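Putative methyltransferase protein (Bacteroides fragilis, PDB 5BP9) probably acts as an S-adenosylmethionine-dependent methyltransferase and binds the demethylated cofactor product, S-adenosyl-L-homocysteine. Local coordinates at residues Gly175-Glu178 / Asn179-Leu182; Asp203-Tyr206 / Leu207-Glu211; Phe248-Leu251 / Ser252-Ala256. All blocks are in the same frame, centred on the assembly; numbering follows the deposited sequence.

Contact 1. Residues Gly175-Glu178 / Asn179-Leu182; sequences GRLE and NMPL
E178 and N179 lay their side chains side by side, both pointing the same way, with the carboxylate and amide planes only 19° apart. E178 has CG lodged between its backbone N and carbonyl carbon (chi1 67°), which keeps the start of its chain against the next peptide, CG standing 3.6 Å from N179 N. The amide of N179 has its own polar partner: ND2 hydrogen-bonds the carbonyl oxygen of I174. On another side of the turn, L177 and the selenomethionine M180 meet by their methyl ends, L177 CD2 lying 4.2 Å from M180 CE; the M180 chain is bent at chi2 (-76°) to bring its end there, and both residues also pack on L244 of strand 236-244. Two overlapping turns hold these groups in place. N179 N donates to R176 O at 3.0 Å, and M180 N donates to L177 O at 3.0 Å. This is how the chain winds into helix 180-190 after strand 161-166, within the methyltransferase domain. P181, in the first turn, sets CD 3.6 Å from E178 O, where an N-H cannot be offered. In one of its two conformers R176 forms a salt bridge with E226, whereas its approach to E178 is long, 3.6 Å from NE to OE2. The chemistry therefore implies a helix start fixed mainly by backbone bonds, with charge gathered on one flank and apolar groups on another.

Contact 2. Residues Asp203-Tyr206 / Leu207-Glu211; sequences DLRY and LFEDE
A water molecule ties Y206 to E209 across the turn, donating to E209 OE1 at 2.8 Å and to the backbone oxygen Y206 O at 3.0 Å, so that one carboxylate oxygen is bridged to the backbone. The other oxygen leans on the aliphatic part of R205 in the conformer described, E209 OE2 lying 3.3 Å from R205 CG; in that conformer the guanidinium stays farther off and makes a cation-pi contact with F215. The backbone itself coils tightly: F208 N donates to R205 O at 2.9 Å and L207 N to L204 O. An Asx turn accompanies this short 3-10 winding, D203 OD1 accepting from R205 N while also bonding Y224 OH, just where the chain leaves strand 195-202 for the long loop before strand 226-233. Y206 then folds over its successor. With CG set between the backbone N and the carbonyl carbon (chi1 75°), the ring lies over L207 N and meets the leucine side chain in a CH-pi contact, L207 CG being 3.8 Å from the ring centroid and 20° off the normal. The packing is tight, for L207 CD2 comes within 3.3 Å of Y206 CE2. The same tyrosine stacks with Y271. Turned elsewhere, F208 offers a ring edge to the backbone, its CD2 3.4 Å from L204 O, and packs with L204 on I227 of strand 226-233.

Contact 3. Residues Phe248-Leu251 / Ser252-Ala256; sequences FQTL and SAYAA
F248 and S252 are joined first by the backbone: S252 N donates to F248 O at 2.8 Å, and the same step of four residues recurs from A253 to Q249, from Y254 to T250 and from A255 to L251. The bond from Y254 N to T250 O is nearly straight at the hydrogen, 173°. Such regularity makes 248-256 a textbook piece of alpha-helix. A255 also sets its CB 3.4 Å from L251 O.

Around this core, aromatic edges and faces form a second kind of contact. Y254 has CG beside its own backbone N (chi1 -76°), which brings one ring edge to the carbonyl of the preceding turn: CD2 lies 3.2 Å from T250 O, in the plane of the ring. F248 meets its neighbour by a face, S252 CB sitting over the ring, 4.2 Å from CE2, while Q249 NE2 lies at the ring edge.

The helix leads from the four-stranded antiparallel sheet into the seven-stranded one, whose strand order, 3-2-1-4-5-7-6 with an antiparallel end, is that of class I methyltransferases. It lies against that end: F248 reaches A262 and M264, S252 reaches A262 and A255 reaches F260, all on strand 260-267, and L251 presses on Y273, A275 and L277 of strand 272-279.

Apolar contact within the helix is carried by T250 and Y254, which run side by side in the same direction. The methyl CG2 of T250, anti to the backbone N, lies alongside the tyrosine ring, 3.7 Å from Y254 CE2. Its hydroxyl branch turns elsewhere and hydrogen-bonds OD1 of D247, the residue just before the helix. A255, which is buried, packs on F184 of helix 180-190.

The three contacts follow one another along the chain; each closes only a short turn, and none nests in or crosses another. Contact 1 turns the chain from the loop after strand 161-166 into helix 180-190, which leads on to strand 195-202. Contact 2 begins where that strand ends and starts the excursion toward strand 226-233; its centre lies about 22 Å from that of contact 1. The antiparallel hairpin of strands 226-233 and 236-244 intervenes before contact 3, on the helix that enters strand 260-267. In space contacts 1 and 3 touch, L177 and M180 packing on Y254, so the start of helix 180-190, with the turn before it, meets helix 248-257, whereas contact 2 touches neither.

Contact 1. Residues Gly175-Glu178 / Asn179-Leu182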
loop_
_atom_site.group_PDB
_atom_site.type_symbol
_atom_site.label_atom_id
_atom_site.label_comp_id
_atom_site.label_asym_id
_atom_site.label_seq_id
_atom_site.Cartn_x
_atom_site.Cartn_y
_atom_site.Cartn_z
ATOM N N GLY A 175 8.858 -1.097 -3.557
ATOM C CA GLY A 175 9.448 -2.234 -4.275
ATOM C C GLY A 175 10.813 -2.673 -3.791
ATOM O O GLY A 175 11.011 -3.837 -3.424
ATOM N N ARG A 176 11.767 -1.741 -3.820
ATOM C CA ARG A 176 13.159 -2.020 -3.479
ATOM C C ARG A 176 13.784 -0.786 -2.826
ATOM O O ARG A 176 13.360 0.334 -3.055
ATOM C CB ARG A 176 13.947 -2.438 -4.736
ATOM C CG ARG A 176 13.432 -3.727 -5.384
ATOM C CD ARG A 176 14.282 -4.264 -6.532
ATOM N NE ARG A 176 15.670 -4.482 -6.146
ATOM C CZ ARG A 176 16.137 -5.572 -5.539
ATOM N NH1 ARG A 176 15.335 -6.591 -5.231
ATOM N NH2 ARG A 176 17.424 -5.637 -5.239
ATOM N N LEU A 177 14.785 -1.011 -1.990
ATOM C CA LEU A 177 15.476 0.104 -1.326
ATOM C C LEU A 177 16.094 1.090 -2.315
ATOM O O LEU A 177 16.154 2.274 -2.024
ATOM C CB LEU A 177 16.554 -0.406 -0.349
ATOM C CG LEU A 177 16.039 -1.237 0.827
ATOM C CD1 LEU A 177 17.250 -1.688 1.620
ATOM C CD2 LEU A 177 15.063 -0.444 1.689
ATOM N N GLU A 178 16.531 0.613 -3.479
ATOM C CA GLU A 178 17.092 1.548 -4.492
ATOM C C GLU A 178 16.068 2.560 -5.017
ATOM O O GLU A 178 16.433 3.555 -5.655
ATOM C CB GLU A 178 17.770 0.796 -5.647
ATOM C CG GLU A 178 16.827 -0.010 -6.522
ATOM C CD GLU A 178 17.506 -0.743 -7.662
ATOM O OE1 GLU A 178 18.636 -0.364 -8.073
ATOM O OE2 GLU A 178 16.873 -1.688 -8.159
ATOM N N ASN A 179 14.777 2.306 -4.773
ATOM C CA ASN A 179 13.718 3.274 -5.110
ATOM C C ASN A 179 13.398 4.288 -4.019
ATOM O O ASN A 179 12.516 5.113 -4.199
ATOM C CB ASN A 179 12.456 2.526 -5.490
ATOM C CG ASN A 179 12.600 1.798 -6.801
ATOM O OD1 ASN A 179 13.453 2.149 -7.639
ATOM N ND2 ASN A 179 11.763 0.796 -7.008
HETATM N N MSE A 180 14.113 4.242 -2.891
HETATM C CA MSE A 180 13.852 5.210 -1.825
HETATM C C MSE A 180 14.037 6.660 -2.252
HETATM O O MSE A 180 13.177 7.489 -1.924
HETATM C CB MSE A 180 14.635 4.902 -0.545
HETATM C CG MSE A 180 14.072 3.685 0.169
HETATM SE SE MSE A 180 12.406 4.215 1.088
HETATM C CE MSE A 180 11.986 2.437 1.543
ATOM N N PRO A 181 15.112 7.005 -2.987
ATOM C CA PRO A 181 15.242 8.411 -3.414
ATOM C C PRO A 181 14.056 8.875 -4.299
ATOM O O PRO A 181 13.512 9.962 -4.077
ATOM C CB PRO A 181 16.605 8.442 -4.119
ATOM C CG PRO A 181 17.374 7.317 -3.480
ATOM C CD PRO A 181 16.352 6.245 -3.264
ATOM N N LEU A 182 13.638 8.049 -5.262
ATOM C CA LEU A 182 12.486 8.373 -6.113
ATOM C C LEU A 182 11.246 8.569 -5.269
ATOM O O LEU A 182 10.486 9.514 -5.477
ATOM C CB LEU A 182 12.240 7.250 -7.129
ATOM C CG LEU A 182 11.016 7.366 -8.045
ATOM C CD1 LEU A 182 11.257 8.380 -9.154
ATOM C CD2 LEU A 182 10.667 6.003 -8.624
#

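Contact 2. Residues Asp203-Tyr206 / Leu207-Glu211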
loop_
_atom_site.group_PDB
_atom_site.type_symbol
_atom_site.label_atom_id
_atom_site.label_comp_id
_atom_site.label_asym_id
_atom_site.label_seq_id
_atom_site.Cartn_x
_atom_site.Cartn_y
_atom_site.Cartn_z
ATOM N N ASP A 203 8.973 -5.914 10.123
ATOM C CA ASP A 203 10.336 -6.470 10.090
ATOM C C ASP A 203 10.262 -7.968 9.864
ATOM O O ASP A 203 9.877 -8.706 10.767
ATOM C CB ASP A 203 11.088 -6.168 11.407
ATOM C CG ASP A 203 12.539 -6.535 11.338
ATOM O OD1 ASP A 203 12.964 -7.107 10.288
ATOM O OD2 ASP A 203 13.256 -6.223 12.332
ATOM N N LEU A 204 10.620 -8.421 8.668
ATOM C CA LEU A 204 10.549 -9.851 8.329
ATOM C C LEU A 204 11.760 -10.670 8.732
ATOM O O LEU A 204 11.830 -11.830 8.364
ATOM C CB LEU A 204 10.315 -10.057 6.812
ATOM C CG LEU A 204 9.023 -9.463 6.239
ATOM C CD1 LEU A 204 8.848 -9.996 4.818
ATOM C CD2 LEU A 204 7.795 -9.742 7.113
ATOM N N ARG A 205 12.685 -10.101 9.514
ATOM C CA ARG A 205 13.923 -10.805 9.850
ATOM C C ARG A 205 13.653 -12.205 10.388
ATOM O O ARG A 205 14.336 -13.148 10.015
ATOM C CB ARG A 205 14.732 -9.992 10.867
ATOM C CG ARG A 205 16.060 -10.621 11.255
ATOM C CD ARG A 205 16.780 -9.778 12.290
ATOM N NE ARG A 205 17.432 -8.627 11.686
ATOM C CZ ARG A 205 18.602 -8.688 11.067
ATOM N NH1 ARG A 205 19.238 -9.846 10.969
ATOM N NH2 ARG A 205 19.134 -7.597 10.538
ATOM N N TYR A 206 12.656 -12.325 11.262
ATOM C CA TYR A 206 12.331 -13.604 11.917
ATOM C C TYR A 206 12.099 -14.764 10.925
ATOM O O TYR A 206 12.350 -15.942 11.263
ATOM C CB TYR A 206 11.131 -13.419 12.876
ATOM C CG TYR A 206 9.781 -13.303 12.182
ATOM C CD1 TYR A 206 9.338 -12.093 11.655
ATOM C CD2 TYR A 206 8.952 -14.414 12.046
ATOM C CE1 TYR A 206 8.107 -11.993 11.012
ATOM C CE2 TYR A 206 7.729 -14.324 11.403
ATOM C CZ TYR A 206 7.312 -13.112 10.890
ATOM O OH TYR A 206 6.092 -13.036 10.265
ATOM N N LEU A 207 11.600 -14.446 9.723
ATOM C CA LEU A 207 11.364 -15.461 8.675
ATOM C C LEU A 207 12.641 -16.008 8.024
ATOM O O LEU A 207 12.643 -17.116 7.480
ATOM C CB LEU A 207 10.450 -14.895 7.583
ATOM C CG LEU A 207 9.029 -14.546 8.043
ATOM C CD1 LEU A 207 8.314 -13.853 6.905
ATOM C CD2 LEU A 207 8.248 -15.787 8.487
ATOM N N PHE A 208 13.717 -15.237 8.093
ATOM C CA PHE A 208 14.972 -15.556 7.447
ATOM C C PHE A 208 16.028 -16.112 8.370
ATOM O O PHE A 208 17.189 -16.232 7.975
ATOM C CB PHE A 208 15.463 -14.318 6.699
ATOM C CG PHE A 208 14.584 -13.980 5.539
ATOM C CD1 PHE A 208 14.730 -14.649 4.335
ATOM C CD2 PHE A 208 13.571 -13.065 5.673
ATOM C CE1 PHE A 208 13.896 -14.372 3.270
ATOM C CE2 PHE A 208 12.726 -12.775 4.614
ATOM C CZ PHE A 208 12.889 -13.426 3.411
ATOM N N GLU A 209 15.632 -16.446 9.586
ATOM C CA GLU A 209 16.557 -17.001 10.576
ATOM C C GLU A 209 16.362 -18.498 10.743
ATOM O O GLU A 209 15.260 -19.023 10.553
ATOM C CB GLU A 209 16.356 -16.322 11.927
ATOM C CG GLU A 209 16.761 -14.861 11.943
ATOM C CD GLU A 209 16.477 -14.169 13.262
ATOM O OE1 GLU A 209 15.826 -14.762 14.138
ATOM O OE2 GLU A 209 16.906 -13.006 13.422
ATOM N N ASP A 210 17.445 -19.175 11.121
ATOM C CA ASP A 210 17.378 -20.595 11.477
ATOM C C ASP A 210 16.876 -20.749 12.936
ATOM O O ASP A 210 16.521 -19.755 13.574
ATOM C CB ASP A 210 18.719 -21.301 11.184
ATOM C CG ASP A 210 19.821 -20.984 12.178
ATOM O OD1 ASP A 210 19.570 -20.355 13.238
ATOM O OD2 ASP A 210 20.975 -21.403 11.895
ATOM N N GLU A 211 16.822 -21.981 13.451
ATOM C CA GLU A 211 16.279 -22.229 14.802
ATOM C C GLU A 211 17.000 -21.473 15.885
ATOM O O GLU A 211 16.408 -21.168 16.934
ATOM C CB GLU A 211 16.370 -23.710 15.185
ATOM C CG GLU A 211 15.293 -24.601 14.630
ATOM C CD GLU A 211 15.496 -26.049 15.063
ATOM O OE1 GLU A 211 14.692 -26.902 14.632
ATOM O OE2 GLU A 211 16.447 -26.341 15.837
HETATM O O HOH W 1 13.374 -16.167 14.039
#

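Contact 3. Residues Phe248-Leu251 / Ser252-Ala256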
loop_
_atom_site.group_PDB
_atom_site.type_symbol
_atom_site.label_atom_id
_atom_site.label_comp_id
_atom_site.label_asym_id
_atom_site.label_seq_id
_atom_site.Cartn_x
_atom_site.Cartn_y
_atom_site.Cartn_z
ATOM N N PHE A 248 11.663 -0.691 10.937
ATOM C CA PHE A 248 11.639 0.738 11.265
ATOM C C PHE A 248 13.029 1.402 11.195
ATOM O O PHE A 248 13.149 2.545 10.722
ATOM C CB PHE A 248 11.012 1.018 12.649
ATOM C CG PHE A 248 11.001 2.490 12.989
ATOM C CD1 PHE A 248 10.047 3.329 12.428
ATOM C CD2 PHE A 248 12.003 3.056 13.761
ATOM C CE1 PHE A 248 10.052 4.684 12.690
ATOM C CE2 PHE A 248 12.020 4.408 14.016
ATOM C CZ PHE A 248 11.051 5.224 13.481
ATOM N N GLN A 249 14.080 0.717 11.654
ATOM C CA GLN A 249 15.401 1.350 11.645
ATOM C C GLN A 249 15.881 1.583 10.218
ATOM O O GLN A 249 16.481 2.629 9.903
ATOM C CB GLN A 249 16.459 0.573 12.431
ATOM C CG GLN A 249 16.213 0.563 13.927
ATOM C CD GLN A 249 15.028 -0.307 14.303
ATOM O OE1 GLN A 249 14.921 -1.440 13.840
ATOM N NE2 GLN A 249 14.112 0.227 15.095
ATOM N N THR A 250 15.617 0.604 9.339
ATOM C CA THR A 250 15.993 0.776 7.939
ATOM C C THR A 250 15.190 1.942 7.319
ATOM O O THR A 250 15.741 2.769 6.593
ATOM C CB THR A 250 15.847 -0.545 7.148
ATOM O OG1 THR A 250 16.678 -1.539 7.755
ATOM C CG2 THR A 250 16.280 -0.378 5.669
ATOM N N LEU A 251 13.897 1.996 7.619
ATOM C CA LEU A 251 13.046 3.075 7.117
ATOM C C LEU A 251 13.552 4.439 7.589
ATOM O O LEU A 251 13.665 5.376 6.794
ATOM C CB LEU A 251 11.598 2.876 7.538
ATOM C CG LEU A 251 10.607 3.975 7.163
ATOM C CD1 LEU A 251 10.453 4.080 5.651
ATOM C CD2 LEU A 251 9.258 3.689 7.765
ATOM N N SER A 252 13.876 4.533 8.880
ATOM C CA SER A 252 14.385 5.775 9.445
ATOM C C SER A 252 15.680 6.245 8.758
ATOM O O SER A 252 15.841 7.462 8.466
ATOM C CB SER A 252 14.598 5.604 10.950
ATOM O OG SER A 252 14.980 6.827 11.533
ATOM N N ALA A 253 16.581 5.295 8.470
ATOM C CA ALA A 253 17.837 5.624 7.824
ATOM C C ALA A 253 17.623 6.188 6.420
ATOM O O ALA A 253 18.195 7.213 6.052
ATOM C CB ALA A 253 18.741 4.407 7.763
ATOM N N TYR A 254 16.815 5.502 5.616
ATOM C CA TYR A 254 16.549 5.994 4.249
ATOM C C TYR A 254 15.762 7.333 4.253
ATOM O O TYR A 254 16.022 8.213 3.428
ATOM C CB TYR A 254 15.903 4.892 3.404
ATOM C CG TYR A 254 16.926 3.855 2.975
ATOM C CD1 TYR A 254 17.670 4.021 1.821
ATOM C CD2 TYR A 254 17.189 2.728 3.755
ATOM C CE1 TYR A 254 18.629 3.093 1.451
ATOM C CE2 TYR A 254 18.174 1.827 3.409
ATOM C CZ TYR A 254 18.884 2.006 2.255
ATOM O OH TYR A 254 19.844 1.071 1.922
ATOM N N ALA A 255 14.860 7.504 5.223
ATOM C CA ALA A 255 14.158 8.775 5.405
ATOM C C ALA A 255 15.196 9.884 5.672
ATOM O O ALA A 255 15.254 10.890 4.953
ATOM C CB ALA A 255 13.136 8.696 6.513
ATOM N N ALA A 256 16.070 9.661 6.653
ATOM C CA ALA A 256 17.087 10.655 6.989
ATOM C C ALA A 256 18.013 11.020 5.824
ATOM O O ALA A 256 18.333 12.199 5.627
ATOM C CB ALA A 256 17.891 10.216 8.194
#